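Local coordinates for virulent strain associated lipoprotein (Borreliella spielmanii A14S, PDB 6FZZ), which is an outer surface lipoprotein of the PFam54 family and probably binds glutathione, as its Borrelia burgdorferi relative BBE31 does, at residues E196-E199 / E200-K203. Residues are numbered along the deposited sequence; the frame is centred on the assembly and turned at random.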
loop_
_atom_site.group_PDB
_atom_site.type_symbol
_atom_site.label_atom_id
_atom_site.label_comp_id
_atom_site.label_asym_id
_atom_site.label_seq_id
_atom_site.Cartn_x
_atom_site.Cartn_y
_atom_site.Cartn_z
ATOM N N GLU A 196 -6.150 -4.318 10.396
ATOM C CA GLU A 196 -6.751 -3.202 11.094
ATOM C C GLU A 196 -6.552 -1.895 10.346
ATOM O O GLU A 196 -7.470 -1.083 10.272
ATOM C CB GLU A 196 -6.214 -3.055 12.513
ATOM C CG GLU A 196 -6.701 -4.212 13.391
ATOM C CD GLU A 196 -6.466 -3.996 14.864
ATOM O OE1 GLU A 196 -5.662 -3.104 15.258
ATOM O OE2 GLU A 196 -7.127 -4.722 15.630
ATOM N N LYS A 197 -5.341 -1.684 9.853
ATOM C CA LYS A 197 -5.017 -0.459 9.141
ATOM C C LYS A 197 -5.765 -0.460 7.817
ATOM O O LYS A 197 -6.186 0.582 7.343
ATOM C CB LYS A 197 -3.511 -0.366 8.916
ATOM C CG LYS A 197 -2.697 -0.119 10.182
ATOM C CD LYS A 197 -2.918 1.273 10.727
ATOM C CE LYS A 197 -2.755 1.314 12.239
ATOM N NZ LYS A 197 -3.452 2.537 12.714
ATOM N N GLN A 198 -5.972 -1.630 7.237
ATOM C CA GLN A 198 -6.695 -1.736 6.000
ATOM C C GLN A 198 -8.161 -1.340 6.188
ATOM O O GLN A 198 -8.736 -0.601 5.383
ATOM C CB GLN A 198 -6.654 -3.139 5.426
ATOM C CG GLN A 198 -7.561 -3.294 4.203
ATOM C CD GLN A 198 -8.859 -4.011 4.506
ATOM O OE1 GLN A 198 -8.852 -5.019 5.207
ATOM N NE2 GLN A 198 -9.974 -3.469 4.043
ATOM N N GLU A 199 -8.785 -1.882 7.237
ATOM C CA GLU A 199 -10.126 -1.453 7.604
ATOM C C GLU A 199 -10.273 0.041 7.896
ATOM O O GLU A 199 -11.283 0.666 7.521
ATOM C CB GLU A 199 -10.631 -2.295 8.768
ATOM C CG GLU A 199 -10.908 -3.718 8.315
ATOM C CD GLU A 199 -11.312 -4.673 9.444
ATOM O OE1 GLU A 199 -11.567 -4.229 10.550
ATOM O OE2 GLU A 199 -11.360 -5.867 9.197
ATOM N N GLU A 200 -9.308 0.563 8.605
ATOM C CA GLU A 200 -9.206 1.987 8.846
ATOM C C GLU A 200 -9.136 2.808 7.529
ATOM O O GLU A 200 -9.853 3.801 7.375
ATOM C CB GLU A 200 -8.021 2.215 9.746
ATOM C CG GLU A 200 -7.818 3.640 10.186
ATOM C CD GLU A 200 -6.669 3.777 11.187
ATOM O OE1 GLU A 200 -6.298 2.765 11.868
ATOM O OE2 GLU A 200 -6.202 4.933 11.286
ATOM N N SER A 201 -8.367 2.339 6.549
ATOM C CA SER A 201 -8.257 3.013 5.266
ATOM C C SER A 201 -9.547 3.036 4.488
ATOM O O SER A 201 -9.875 4.025 3.827
ATOM C CB SER A 201 -7.089 2.400 4.449
ATOM O OG SER A 201 -7.415 1.102 4.001
ATOM N N GLU A 202 -10.327 1.946 4.584
ATOM C CA GLU A 202 -11.650 1.864 3.977
ATOM C C GLU A 202 -12.591 2.968 4.468
ATOM O O GLU A 202 -13.242 3.614 3.669
ATOM C CB GLU A 202 -12.272 0.472 4.238
ATOM C CG GLU A 202 -13.670 0.295 3.758
ATOM C CD GLU A 202 -13.811 0.416 2.258
ATOM O OE1 GLU A 202 -12.932 -0.038 1.524
ATOM O OE2 GLU A 202 -14.801 1.020 1.806
ATOM N N LYS A 203 -12.667 3.148 5.780
ATOM C CA LYS A 203 -13.496 4.196 6.389
ATOM C C LYS A 203 -12.993 5.632 6.054
ATOM O O LYS A 203 -13.798 6.531 5.780
ATOM C CB LYS A 203 -13.495 3.963 7.899
ATOM C CG LYS A 203 -14.357 4.891 8.751
ATOM C CD LYS A 203 -13.564 5.940 9.456
ATOM C CE LYS A 203 -14.359 6.638 10.574
ATOM N NZ LYS A 203 -15.628 7.223 10.062
HETATM O O HOH W 1 -11.078 -1.674 1.782
#
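K197 and E200, one turn apart on helix 180-209, form an i to i+3 salt bridge, with K197 NZ 3.0 Å from E200 OE1. The ammonium nitrogen meets the syn side of the carboxylate but stands 28° out of its plane. E200 extends with CG opposite the backbone N (chi1 -176°), which brings its carboxylate alongside the K197 chain.

A second link ties S201 to the preceding turn. Its hydroxyl, turned between the backbone N and the carbonyl carbon (chi1 71°), donates to Q198 O over 2.6 Å. The same oxygen takes E202 N at 3.1 Å, from the same face of the carbonyl plane, so two donors grip it. The i+4 to i backbone bonds E200 N to E196 O and S201 N to K197 O keep the helix regular through both links.

One water accepts from Q198 NE2 (3.1 Å) and donates to E202 OE1 (2.5 Å), bridging i and i+4; K195 NZ hydrogen-bonds Q198 OE1, and K205 NZ forms a salt bridge to the same E202 OE1.

In this predicted coiled-coil portion, buried S201 OG also accepts from N118 ND2, and S201 packs on L115 of helix 105-126 and L151 of helix 138-170, the latter helix also meeting K197 and E200.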